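Local coordinates for PTS system, nitrogen regulatory IIA protein (Neisseria meningitidis, PDB 2A0J) that probably takes part in phosphotransferase-system phosphoryl transfer linked to nitrogen regulation, as a member of the EIIA type 2 family, at residues 12-18 / 78-84. Sequence-based numbering, arbitrary orientation.
Sequences HIVLDME and GAFIRTR
Leu15 O, turned out of step by a beta bulge, is taken up by the side chain of Arg82, whose NE bonds to it. The bulge interrupts two parallel strands, 13-17 at the border of the four-stranded mixed sheet of this EIIA domain and 77-83 beside it, and illustrates how an edge strand can slip a residue yet resume its pairing. Before the break, Ile13 pairs with Phe80 and Val14 with Ile81, and Val14 N bonds to Phe80 O at 3.0 Å. Beyond it the register has moved by one: Met17 pairs with Thr83, Met17 N reaches Arg82 O at 3.2 Å, and Arg84 N returns to Met17 O.

At the break, the Arg82 chain bends at chi2 and chi3 (-115° and -56°), folding Arg82 NE back to Leu15 O at 3.0 Å in the carbonyl plane, although the oxygen sits tilted from the guanidinium plane. Leu15 CD2 lies over one face of that group, while NH1 and NH2 bond to Leu133 O and Val136 O, so every guanidinium nitrogen is gripped by a backbone carbonyl, tying the bulge to helix 127-135 and the link from it to helix 139-146.

On the face carrying Val14, Ile81 and Met17, the bent Met17 chain lays SD and CE against Ile81, Met17 CE coming 3.8 Å from Ile81 CD1, and both residues pack on Leu25 of helix 22-33. At the exposed end a salt-bridge network is added to the backbone bonds: Arg84 joins Asp16 and Glu18, Arg84 NE meeting Asp16 OD2 at 3.2 Å from above the carboxylate plane. Glu18 CB lies over the centre of one face of the Arg84 guanidinium, and the Glu18 chain, extended beyond CG, brings Glu18 OE1 to Arg84 NH1 at 2.8 Å, the Glu18 carboxylate and Arg84 guanidinium planes 78° apart.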
ATOM      1  N   HIS A  12       8.307   7.224  -3.135  1.00 16.08           N
ATOM      2  CA  HIS A  12       7.184   6.284  -3.234  1.00 19.82           C
ATOM      3  C   HIS A  12       6.047   6.620  -2.262  1.00 20.30           C
ATOM      4  O   HIS A  12       5.196   5.777  -1.978  1.00 16.66           O
ATOM      5  CB  HIS A  12       7.658   4.850  -2.967  1.00 14.97           C
ATOM      6  CG  HIS A  12       8.503   4.271  -4.062  1.00 22.19           C
ATOM      7  ND1 HIS A  12       9.101   3.033  -3.965  1.00 26.13           N
ATOM      8  CD2 HIS A  12       8.855   4.763  -5.273  1.00 22.69           C
ATOM      9  CE1 HIS A  12       9.787   2.790  -5.067  1.00 28.34           C
ATOM     10  NE2 HIS A  12       9.654   3.825  -5.876  1.00 19.16           N
ATOM     11  N   ILE A  13       6.043   7.856  -1.767  1.00 17.87           N
ATOM     12  CA  ILE A  13       5.035   8.328  -0.827  1.00 16.93           C
ATOM     13  C   ILE A  13       4.259   9.516  -1.390  1.00 18.40           C
ATOM     14  O   ILE A  13       4.856  10.470  -1.878  1.00 16.72           O
ATOM     15  CB  ILE A  13       5.692   8.745   0.494  1.00 17.18           C
ATOM     16  CG1 ILE A  13       6.397   7.533   1.111  1.00 12.06           C
ATOM     17  CG2 ILE A  13       4.652   9.349   1.433  1.00 13.30           C
ATOM     18  CD1 ILE A  13       7.223   7.858   2.327  1.00 19.05           C
ATOM     19  N   VAL A  14       2.929   9.439  -1.330  1.00 17.46           N
ATOM     20  CA  VAL A  14       2.038  10.503  -1.813  1.00 12.72           C
ATOM     21  C   VAL A  14       1.208  10.953  -0.607  1.00 18.80           C
ATOM     22  O   VAL A  14       0.546  10.137   0.039  1.00 22.35           O
ATOM     23  CB  VAL A  14       1.088   9.989  -2.936  1.00  4.98           C
ATOM     24  CG1 VAL A  14       0.194  11.119  -3.433  1.00 13.70           C
ATOM     25  CG2 VAL A  14       1.895   9.427  -4.084  1.00  8.59           C
ATOM     26  N   LEU A  15       1.237  12.248  -0.310  1.00 11.72           N
ATOM     27  CA  LEU A  15       0.534  12.787   0.852  1.00 13.58           C
ATOM     28  C   LEU A  15      -0.867  13.353   0.650  1.00 17.99           C
ATOM     29  O   LEU A  15      -1.653  13.393   1.598  1.00 15.06           O
ATOM     30  CB  LEU A  15       1.395  13.875   1.499  1.00 11.80           C
ATOM     31  CG  LEU A  15       2.822  13.499   1.904  1.00 15.56           C
ATOM     32  CD1 LEU A  15       3.599  14.762   2.239  1.00  4.40           C
ATOM     33  CD2 LEU A  15       2.796  12.536   3.081  1.00 18.98           C
ATOM     34  N   ASP A  16      -1.189  13.794  -0.565  1.00 27.73           N
ATOM     35  CA  ASP A  16      -2.493  14.404  -0.812  1.00 20.96           C
ATOM     36  C   ASP A  16      -3.067  14.083  -2.187  1.00 14.45           C
ATOM     37  O   ASP A  16      -3.339  14.981  -2.982  1.00 14.33           O
ATOM     38  CB  ASP A  16      -2.360  15.920  -0.648  1.00 31.64           C
ATOM     39  CG  ASP A  16      -3.698  16.622  -0.566  1.00 40.51           C
ATOM     40  OD1 ASP A  16      -3.704  17.869  -0.603  1.00 46.02           O
ATOM     41  OD2 ASP A  16      -4.738  15.937  -0.455  1.00 40.17           O
ATOM     42  N   MET A  17      -3.273  12.799  -2.458  1.00 15.90           N
ATOM     43  CA  MET A  17      -3.798  12.374  -3.753  1.00 15.82           C
ATOM     44  C   MET A  17      -5.310  12.546  -3.911  1.00 19.32           C
ATOM     45  O   MET A  17      -6.096  12.097  -3.080  1.00 24.47           O
ATOM     46  CB  MET A  17      -3.426  10.914  -4.015  1.00 15.97           C
ATOM     47  CG  MET A  17      -3.942  10.375  -5.348  1.00 31.56           C
ATOM     48  SD  MET A  17      -3.697   8.595  -5.532  1.00 27.46           S
ATOM     49  CE  MET A  17      -2.003   8.562  -6.059  1.00 33.78           C
ATOM     50  N   GLU A  18      -5.704  13.213  -4.988  1.00 18.53           N
ATOM     51  CA  GLU A  18      -7.108  13.434  -5.287  1.00 22.32           C
ATOM     52  C   GLU A  18      -7.558  12.257  -6.144  1.00 22.89           C
ATOM     53  O   GLU A  18      -7.274  12.197  -7.343  1.00 20.42           O
ATOM     54  CB  GLU A  18      -7.270  14.749  -6.051  1.00 38.18           C
ATOM     55  CG  GLU A  18      -8.681  15.036  -6.526  1.00 48.06           C
ATOM     56  CD  GLU A  18      -8.785  16.379  -7.220  1.00 65.09           C
ATOM     57  OE1 GLU A  18      -8.586  17.411  -6.543  1.00 75.29           O
ATOM     58  OE2 GLU A  18      -9.056  16.407  -8.439  1.00 71.89           O
ATOM     59  N   GLY A  78       7.375  -1.163  -2.421  1.00 27.73           N
ATOM     60  CA  GLY A  78       6.111  -0.683  -1.894  1.00 21.60           C
ATOM     61  C   GLY A  78       5.883   0.804  -2.084  1.00 21.31           C
ATOM     62  O   GLY A  78       6.715   1.511  -2.654  1.00 22.49           O
ATOM     63  N   ALA A  79       4.738   1.278  -1.607  1.00 17.96           N
ATOM     64  CA  ALA A  79       4.387   2.687  -1.705  1.00 16.54           C
ATOM     65  C   ALA A  79       3.350   2.998  -0.641  1.00 18.26           C
ATOM     66  O   ALA A  79       2.715   2.091  -0.099  1.00 17.86           O
ATOM     67  CB  ALA A  79       3.823   3.002  -3.085  1.00  3.93           C
ATOM     68  N   PHE A  80       3.184   4.279  -0.336  1.00 14.89           N
ATOM     69  CA  PHE A  80       2.200   4.678   0.654  1.00 19.92           C
ATOM     70  C   PHE A  80       1.398   5.849   0.107  1.00 18.05           C
ATOM     71  O   PHE A  80       1.970   6.789  -0.447  1.00 12.54           O
ATOM     72  CB  PHE A  80       2.879   5.082   1.963  1.00 18.68           C
ATOM     73  CG  PHE A  80       1.913   5.349   3.074  1.00 23.16           C
ATOM     74  CD1 PHE A  80       1.288   4.293   3.734  1.00 22.78           C
ATOM     75  CD2 PHE A  80       1.578   6.654   3.426  1.00 19.65           C
ATOM     76  CE1 PHE A  80       0.337   4.531   4.727  1.00 19.38           C
ATOM     77  CE2 PHE A  80       0.627   6.903   4.419  1.00 18.50           C
ATOM     78  CZ  PHE A  80       0.004   5.835   5.071  1.00  8.35           C
ATOM     79  N   ILE A  81       0.076   5.786   0.264  1.00 21.06           N
ATOM     80  CA  ILE A  81      -0.809   6.844  -0.217  1.00 22.50           C
ATOM     81  C   ILE A  81      -1.793   7.367   0.823  1.00 23.75           C
ATOM     82  O   ILE A  81      -2.470   6.591   1.497  1.00 21.68           O
ATOM     83  CB  ILE A  81      -1.654   6.382  -1.414  1.00 22.00           C
ATOM     84  CG1 ILE A  81      -0.750   5.961  -2.570  1.00 16.47           C
ATOM     85  CG2 ILE A  81      -2.598   7.506  -1.832  1.00  9.66           C
ATOM     86  CD1 ILE A  81      -1.517   5.548  -3.823  1.00  9.65           C
ATOM     87  N   ARG A  82      -1.866   8.692   0.928  1.00 26.07           N
ATOM     88  CA  ARG A  82      -2.784   9.375   1.840  1.00 24.25           C
ATOM     89  C   ARG A  82      -3.737  10.137   0.919  1.00 21.97           C
ATOM     90  O   ARG A  82      -3.324  11.056   0.206  1.00 15.17           O
ATOM     91  CB  ARG A  82      -2.032  10.364   2.738  1.00 16.33           C
ATOM     92  CG  ARG A  82      -2.360  10.257   4.224  1.00 21.75           C
ATOM     93  CD  ARG A  82      -3.050  11.498   4.750  1.00 13.76           C
ATOM     94  NE  ARG A  82      -2.268  12.708   4.491  1.00 33.10           N
ATOM     95  CZ  ARG A  82      -1.300  13.171   5.272  1.00 10.29           C
ATOM     96  NH1 ARG A  82      -0.972  12.540   6.386  1.00 34.91           N
ATOM     97  NH2 ARG A  82      -0.660  14.273   4.935  1.00 21.40           N
ATOM     98  N   THR A  83      -5.004   9.732   0.924  1.00 13.32           N
ATOM     99  CA  THR A  83      -6.013  10.347   0.072  1.00  5.13           C
ATOM    100  C   THR A  83      -6.549  11.668   0.631  1.00 10.95           C
ATOM    101  O   THR A  83      -6.628  11.857   1.843  1.00 13.34           O
ATOM    102  CB  THR A  83      -7.191   9.360  -0.163  1.00 16.62           C
ATOM    103  OG1 THR A  83      -7.725   8.931   1.099  1.00 25.52           O
ATOM    104  CG2 THR A  83      -6.706   8.124  -0.945  1.00  9.92           C
ATOM    105  N   ARG A  84      -6.898  12.592  -0.260  1.00 19.09           N
ATOM    106  CA  ARG A  84      -7.437  13.879   0.163  1.00 26.41           C
ATOM    107  C   ARG A  84      -8.807  13.633   0.786  1.00 30.17           C
ATOM    108  O   ARG A  84      -9.195  14.287   1.755  1.00 25.13           O
ATOM    109  CB  ARG A  84      -7.576  14.821  -1.032  1.00 23.09           C
ATOM    110  CG  ARG A  84      -8.014  16.225  -0.649  1.00 33.47           C
ATOM    111  CD  ARG A  84      -8.073  17.134  -1.866  1.00 31.98           C
ATOM    112  NE  ARG A  84      -6.828  17.082  -2.624  1.00 39.62           N
ATOM    113  CZ  ARG A  84      -6.590  17.785  -3.724  1.00 48.42           C
ATOM    114  NH1 ARG A  84      -7.517  18.604  -4.200  1.00 64.81           N
ATOM    115  NH2 ARG A  84      -5.427  17.663  -4.348  1.00 40.99           N
TER